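Local coordinates for cryptochrome DASH (Arabidopsis thaliana, PDB 2J4D), which repairs cyclobutane pyrimidine dimers in single-stranded DNA as a photolyase, binds FAD and a folate chromophore, and may also act as a photoreceptor, at residues 43-48 against 139-144; 75-80 against 122-127. All coordinates share one frame; numbering follows the deposited sequence.

The chain enters the parallel five-stranded sheet of the photolyase alpha/beta domain on strand 41-46, at its middle, and contact 1 later brings strand 138-142 in beside it, closing a loop of about 90 residues. Within that loop the chain runs through strand 67-74, and the turn after it, 75-80, is met by the start of helix 123-134 in contact 2. This closes a nested loop of about 40 residues, which holds helix 92-111 and strand 117-120. Helix 123-134 is followed, after a short connection, by strand 138-142 of contact 1. The contacts also touch: the Trp45 ring of contact 1 packs on Pro123 and Leu127 of residues 122-127, joining sheet to helix.

Contact 1. Residues 43-48 against 139-144; sequences ILWFRN and VFAHKE
Trp45 lies obliquely against Ala141, whose CB is 3.5 Å from Trp45 CE3, while Arg47 CG rests 3.5 Å above the indole plane, toward its rim. Trp45 CH2 sits over one face of the Arg47 guanidinium and Glu144 CG over the other, so the flat group is sandwiched between an aromatic rim and a methylene. The Arg47 and Glu144 side chains run antiparallel past one another, their guanidinium and carboxylate planes 80° apart; Glu144 OE1 is paired with Arg333, while OE2 takes two waters that lead to the backbone N and ND2 of Asn48. A bend at chi3 (-73°) turns the guanidinium edge to the His142 carbonyl, and Arg47 NH2 donates to His142 O at 3.1 Å, the oxygen lying near the guanidinium plane. The same carbonyl takes a bond from a water held by Arg47 NE; NH2 also forms a salt bridge with Glu153, so several partners fix the rotation of the group.

Farther back the segments are adjacent parallel strands of the Rossmann-like 3-2-1-4-5 sheet, bonded from Phe140 N to Ile43 O (2.9 Å) and from Trp45 N to Phe140 O (2.8 Å). Beyond Trp45 they part, and a water bridges Trp45 O and His142 N. Ile43 CB is 4.1 Å from Val139 CG2, the two side chains running alongside each other, whereas Leu44 lies athwart Phe140 on the other face. Helix 56-63 covers the Leu44 and Phe140 face, helix 123-134 packs on Ile43 and Trp45, and strands 67-74 and 168-172 flank the pair.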
loop_
_atom_site.group_PDB
_atom_site.type_symbol
_atom_site.label_atom_id
_atom_site.label_comp_id
_atom_site.label_asym_id
_atom_site.label_seq_id
_atom_site.Cartn_x
_atom_site.Cartn_y
_atom_site.Cartn_z
ATOM N N ILE A 43 -16.129 18.999 -6.144
ATOM C CA ILE A 43 -16.018 18.041 -5.062
ATOM C C ILE A 43 -14.757 17.232 -5.335
ATOM O O ILE A 43 -14.534 16.806 -6.467
ATOM C CB ILE A 43 -17.236 17.086 -5.038
ATOM C CG1 ILE A 43 -18.476 17.848 -4.560
ATOM C CG2 ILE A 43 -16.931 15.860 -4.151
ATOM C CD1 ILE A 43 -19.795 17.097 -4.749
ATOM N N LEU A 44 -13.925 17.053 -4.312
ATOM C CA LEU A 44 -12.713 16.249 -4.441
ATOM C C LEU A 44 -12.981 14.954 -3.674
ATOM O O LEU A 44 -13.123 14.955 -2.448
ATOM C CB LEU A 44 -11.499 16.964 -3.834
ATOM C CG LEU A 44 -10.175 16.182 -3.857
ATOM C CD1 LEU A 44 -9.812 15.771 -5.281
ATOM C CD2 LEU A 44 -9.070 17.059 -3.256
ATOM N N TRP A 45 -13.055 13.854 -4.410
ATOM C CA TRP A 45 -13.335 12.546 -3.823
ATOM C C TRP A 45 -12.048 11.752 -3.577
ATOM O O TRP A 45 -11.370 11.330 -4.519
ATOM C CB TRP A 45 -14.303 11.791 -4.745
ATOM C CG TRP A 45 -14.529 10.338 -4.423
ATOM C CD1 TRP A 45 -14.568 9.759 -3.190
ATOM C CD2 TRP A 45 -14.764 9.289 -5.368
ATOM N NE1 TRP A 45 -14.810 8.406 -3.308
ATOM C CE2 TRP A 45 -14.936 8.093 -4.634
ATOM C CE3 TRP A 45 -14.853 9.245 -6.769
ATOM C CZ2 TRP A 45 -15.189 6.860 -5.254
ATOM C CZ3 TRP A 45 -15.106 8.022 -7.386
ATOM C CH2 TRP A 45 -15.270 6.846 -6.627
ATOM N N PHE A 46 -11.730 11.573 -2.295
ATOM C CA PHE A 46 -10.542 10.845 -1.855
ATOM C C PHE A 46 -10.797 9.344 -1.747
ATOM O O PHE A 46 -11.871 8.912 -1.331
ATOM C CB PHE A 46 -10.099 11.337 -0.466
ATOM C CG PHE A 46 -9.309 12.628 -0.477
ATOM C CD1 PHE A 46 -7.923 12.610 -0.628
ATOM C CD2 PHE A 46 -9.943 13.850 -0.266
ATOM C CE1 PHE A 46 -7.173 13.786 -0.562
ATOM C CE2 PHE A 46 -9.206 15.040 -0.197
ATOM C CZ PHE A 46 -7.815 15.008 -0.345
ATOM N N ARG A 47 -9.797 8.558 -2.128
ATOM C CA ARG A 47 -9.874 7.111 -2.005
ATOM C C ARG A 47 -8.553 6.655 -1.400
ATOM O O ARG A 47 -8.392 6.721 -0.183
ATOM C CB ARG A 47 -10.151 6.458 -3.356
ATOM C CG ARG A 47 -11.651 6.472 -3.688
ATOM C CD ARG A 47 -12.036 5.411 -4.721
ATOM N NE ARG A 47 -11.562 5.778 -6.046
ATOM C CZ ARG A 47 -11.845 5.112 -7.159
ATOM N NH1 ARG A 47 -12.601 4.023 -7.117
ATOM N NH2 ARG A 47 -11.394 5.566 -8.323
ATOM N N ASN A 48 -7.603 6.211 -2.219
ATOM C CA ASN A 48 -6.313 5.810 -1.668
ATOM C C ASN A 48 -5.234 6.793 -2.098
ATOM O O ASN A 48 -4.194 6.424 -2.632
ATOM C CB ASN A 48 -5.970 4.370 -2.064
ATOM C CG ASN A 48 -6.612 3.350 -1.122
ATOM O OD1 ASN A 48 -6.209 3.219 0.041
ATOM N ND2 ASN A 48 -7.628 2.652 -1.606
ATOM N N VAL A 139 -16.628 16.310 -10.068
ATOM C CA VAL A 139 -16.163 15.501 -8.951
ATOM C C VAL A 139 -14.834 14.967 -9.485
ATOM O O VAL A 139 -14.803 14.286 -10.514
ATOM C CB VAL A 139 -17.080 14.306 -8.634
ATOM C CG1 VAL A 139 -16.432 13.443 -7.541
ATOM C CG2 VAL A 139 -18.448 14.796 -8.170
ATOM N N PHE A 140 -13.746 15.320 -8.809
ATOM C CA PHE A 140 -12.402 14.887 -9.183
ATOM C C PHE A 140 -11.958 13.735 -8.288
ATOM O O PHE A 140 -12.266 13.711 -7.099
ATOM C CB PHE A 140 -11.408 16.043 -9.011
ATOM C CG PHE A 140 -11.438 17.041 -10.129
ATOM C CD1 PHE A 140 -10.775 16.783 -11.321
ATOM C CD2 PHE A 140 -12.144 18.233 -9.998
ATOM C CE1 PHE A 140 -10.812 17.701 -12.373
ATOM C CE2 PHE A 140 -12.188 19.156 -11.040
ATOM C CZ PHE A 140 -11.519 18.889 -12.231
ATOM N N ALA A 141 -11.227 12.788 -8.866
ATOM C CA ALA A 141 -10.715 11.659 -8.106
ATOM C C ALA A 141 -9.607 11.007 -8.912
ATOM O O ALA A 141 -9.477 11.241 -10.114
ATOM C CB ALA A 141 -11.821 10.649 -7.833
ATOM N N HIS A 142 -8.798 10.199 -8.242
ATOM C CA HIS A 142 -7.733 9.494 -8.927
ATOM C C HIS A 142 -8.312 8.242 -9.550
ATOM O O HIS A 142 -9.204 7.612 -8.986
ATOM C CB HIS A 142 -6.618 9.128 -7.952
ATOM C CG HIS A 142 -5.664 10.250 -7.705
ATOM N ND1 HIS A 142 -4.825 10.738 -8.684
ATOM C CD2 HIS A 142 -5.426 10.992 -6.600
ATOM C CE1 HIS A 142 -4.109 11.734 -8.191
ATOM N NE2 HIS A 142 -4.454 11.909 -6.927
ATOM N N LYS A 143 -7.796 7.894 -10.721
ATOM C CA LYS A 143 -8.235 6.716 -11.453
ATOM C C LYS A 143 -7.671 5.464 -10.799
ATOM O O LYS A 143 -6.497 5.432 -10.422
ATOM C CB LYS A 143 -7.721 6.792 -12.892
ATOM C CG LYS A 143 -8.161 5.632 -13.794
ATOM C CD LYS A 143 -9.592 5.843 -14.293
ATOM C CE LYS A 143 -10.076 4.660 -15.124
ATOM N NZ LYS A 143 -10.299 3.459 -14.267
ATOM N N GLU A 144 -8.499 4.440 -10.642
ATOM C CA GLU A 144 -8.014 3.186 -10.079
ATOM C C GLU A 144 -7.977 2.160 -11.213
ATOM O O GLU A 144 -8.436 2.442 -12.325
ATOM C CB GLU A 144 -8.903 2.723 -8.927
ATOM C CG GLU A 144 -8.657 3.506 -7.647
ATOM C CD GLU A 144 -7.311 3.179 -6.997
ATOM O OE1 GLU A 144 -6.495 2.464 -7.617
ATOM O OE2 GLU A 144 -7.069 3.640 -5.858
HETATM O O HOH W 1 -9.371 9.954 -5.369
HETATM O O HOH W 2 -9.300 7.457 -6.319
HETATM O O HOH W 3 -7.084 6.158 -4.994
HETATM O O HOH W 4 -8.669 2.607 -4.047
#

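Contact 2. Residues 75-80 against 122-127; sequences DPRLFH and KPEEIL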
loop_
_atom_site.group_PDB
_atom_site.type_symbol
_atom_site.label_atom_id
_atom_site.label_comp_id
_atom_site.label_asym_id
_atom_site.label_seq_id
_atom_site.Cartn_x
_atom_site.Cartn_y
_atom_site.Cartn_z
ATOM N N ASP A 75 -16.833 3.416 2.582
ATOM C CA ASP A 75 -17.604 2.448 1.801
ATOM C C ASP A 75 -17.870 1.186 2.613
ATOM O O ASP A 75 -16.934 0.489 2.996
ATOM C CB ASP A 75 -16.794 2.090 0.550
ATOM C CG ASP A 75 -17.611 1.370 -0.509
ATOM O OD1 ASP A 75 -18.484 0.555 -0.151
ATOM O OD2 ASP A 75 -17.351 1.617 -1.711
ATOM N N PRO A 76 -19.149 0.868 2.874
ATOM C CA PRO A 76 -19.478 -0.335 3.651
ATOM C C PRO A 76 -18.893 -1.633 3.080
ATOM O O PRO A 76 -18.614 -2.583 3.815
ATOM C CB PRO A 76 -21.015 -0.332 3.664
ATOM C CG PRO A 76 -21.382 0.413 2.403
ATOM C CD PRO A 76 -20.369 1.540 2.391
ATOM N N ARG A 77 -18.694 -1.673 1.770
ATOM C CA ARG A 77 -18.145 -2.864 1.136
ATOM C C ARG A 77 -16.694 -3.120 1.561
ATOM O O ARG A 77 -16.216 -4.244 1.491
ATOM C CB ARG A 77 -18.243 -2.733 -0.387
ATOM C CG ARG A 77 -19.683 -2.782 -0.892
ATOM C CD ARG A 77 -19.824 -2.267 -2.322
ATOM N NE ARG A 77 -19.499 -0.845 -2.407
ATOM C CZ ARG A 77 -20.017 -0.008 -3.297
ATOM N NH1 ARG A 77 -20.893 -0.446 -4.194
ATOM N NH2 ARG A 77 -19.670 1.270 -3.281
ATOM N N LEU A 78 -16.008 -2.075 2.019
ATOM C CA LEU A 78 -14.618 -2.201 2.450
ATOM C C LEU A 78 -14.517 -3.029 3.736
ATOM O O LEU A 78 -13.448 -3.537 4.086
ATOM C CB LEU A 78 -14.027 -0.809 2.682
ATOM C CG LEU A 78 -12.519 -0.704 2.897
ATOM C CD1 LEU A 78 -11.799 -1.171 1.640
ATOM C CD2 LEU A 78 -12.144 0.738 3.218
ATOM N N PHE A 79 -15.639 -3.173 4.429
ATOM C CA PHE A 79 -15.650 -3.930 5.665
ATOM C C PHE A 79 -16.562 -5.134 5.642
ATOM O O PHE A 79 -17.145 -5.501 6.664
ATOM C CB PHE A 79 -15.992 -3.005 6.825
ATOM C CG PHE A 79 -14.953 -1.962 7.053
ATOM C CD1 PHE A 79 -13.799 -2.266 7.761
ATOM C CD2 PHE A 79 -15.080 -0.702 6.477
ATOM C CE1 PHE A 79 -12.776 -1.329 7.890
ATOM C CE2 PHE A 79 -14.063 0.243 6.599
ATOM C CZ PHE A 79 -12.911 -0.073 7.304
ATOM N N HIS A 80 -16.698 -5.734 4.465
ATOM C CA HIS A 80 -17.480 -6.949 4.327
ATOM C C HIS A 80 -16.451 -8.070 4.305
ATOM O O HIS A 80 -15.615 -8.121 5.199
ATOM C CB HIS A 80 -18.328 -6.907 3.053
ATOM C CG HIS A 80 -19.531 -6.024 3.176
ATOM N ND1 HIS A 80 -20.281 -5.623 2.092
ATOM C CD2 HIS A 80 -20.118 -5.471 4.266
ATOM C CE1 HIS A 80 -21.275 -4.858 2.508
ATOM N NE2 HIS A 80 -21.200 -4.752 3.823
ATOM N N LYS A 122 -22.017 4.322 0.475
ATOM C CA LYS A 122 -21.499 4.107 -0.870
ATOM C C LYS A 122 -21.276 5.426 -1.601
ATOM O O LYS A 122 -22.140 6.300 -1.601
ATOM C CB LYS A 122 -22.471 3.240 -1.673
ATOM C CG LYS A 122 -22.596 1.827 -1.143
ATOM C CD LYS A 122 -23.693 1.062 -1.866
ATOM C CE LYS A 122 -23.828 -0.345 -1.296
ATOM N NZ LYS A 122 -24.942 -1.125 -1.923
ATOM N N PRO A 123 -20.102 5.584 -2.234
ATOM C CA PRO A 123 -19.764 6.802 -2.977
ATOM C C PRO A 123 -20.819 7.143 -4.031
ATOM O O PRO A 123 -21.140 8.316 -4.240
ATOM C CB PRO A 123 -18.427 6.450 -3.630
ATOM C CG PRO A 123 -17.813 5.501 -2.653
ATOM C CD PRO A 123 -18.989 4.617 -2.279
ATOM N N GLU A 124 -21.342 6.115 -4.705
ATOM C CA GLU A 124 -22.336 6.331 -5.755
ATOM C C GLU A 124 -23.651 6.863 -5.211
ATOM O O GLU A 124 -24.505 7.305 -5.977
ATOM C CB GLU A 124 -22.586 5.052 -6.567
ATOM C CG GLU A 124 -23.157 3.889 -5.780
ATOM C CD GLU A 124 -22.085 2.934 -5.279
ATOM O OE1 GLU A 124 -20.982 3.401 -4.921
ATOM O OE2 GLU A 124 -22.350 1.713 -5.231
ATOM N N GLU A 125 -23.827 6.812 -3.896
ATOM C CA GLU A 125 -25.046 7.340 -3.292
ATOM C C GLU A 125 -24.746 8.690 -2.646
ATOM O O GLU A 125 -25.512 9.647 -2.789
ATOM C CB GLU A 125 -25.611 6.341 -2.270
ATOM C CG GLU A 125 -26.275 5.137 -2.944
ATOM C CD GLU A 125 -26.661 4.015 -1.986
ATOM O OE1 GLU A 125 -26.521 4.183 -0.757
ATOM O OE2 GLU A 125 -27.113 2.956 -2.473
ATOM N N ILE A 126 -23.607 8.783 -1.972
ATOM C CA ILE A 126 -23.220 10.017 -1.296
ATOM C C ILE A 126 -22.823 11.158 -2.234
ATOM O O ILE A 126 -23.297 12.288 -2.084
ATOM C CB ILE A 126 -22.040 9.765 -0.337
ATOM C CG1 ILE A 126 -22.493 8.858 0.810
ATOM C CG2 ILE A 126 -21.494 11.086 0.189
ATOM C CD1 ILE A 126 -21.352 8.283 1.613
ATOM N N LEU A 127 -21.954 10.865 -3.197
ATOM C CA LEU A 127 -21.469 11.895 -4.109
ATOM C C LEU A 127 -22.513 12.581 -4.989
ATOM O O LEU A 127 -22.528 13.805 -5.076
ATOM C CB LEU A 127 -20.325 11.336 -4.965
ATOM C CG LEU A 127 -19.133 10.820 -4.142
ATOM C CD1 LEU A 127 -18.109 10.177 -5.069
ATOM C CD2 LEU A 127 -18.498 11.971 -3.365
#
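Arg77 and Glu124 reach toward each other in a salt bridge formed by two hydrogen bonds. The guanidinium approaches end-on, Arg77 NH1 to Glu124 OE2 at 2.8 Å and Arg77 NH2 to Glu124 OE1 at 3.0 Å, with the two planes 30° apart. Glu124 bends back at chi2 (-95°), which brings its carboxylate round to this edge. Asp75 holds the same guanidinium side-on: Arg77 NE donates to the syn lone pair of Asp75 OD1 at 2.8 Å, and Arg77 NH2 to Asp75 OD2. The arginine thus sits between two acids and probably screens them from each other, while the four bonds keep its guanidinium from turning. A lysine in place of Arg77 would probably be unable to serve both carboxylates in this planar way, leaving Asp75 or Glu124 without part of its pairing.

Asp75 OD1 also accepts from Arg77 N, making an Asx turn that starts the short 3-10 segment 76-78. Across from it Lys122 occupies the N-cap position of helix 123-134; the contact joins the loop that follows strand 67-74 to the N-terminal end of this helix in the alpha/beta domain.

The rest is plain contact. The extended Lys122 chain runs athwart Arg77, Lys122 CG lying 3.7 Å above one face of the Arg77 guanidinium, and Lys122 CG also meets Pro76 CG at 4.0 Å. Pro123 CD lies 3.5 Å from Asp75 OD2 and near the guanidinium edge, while Val152 of helix 147-161 touches Arg77.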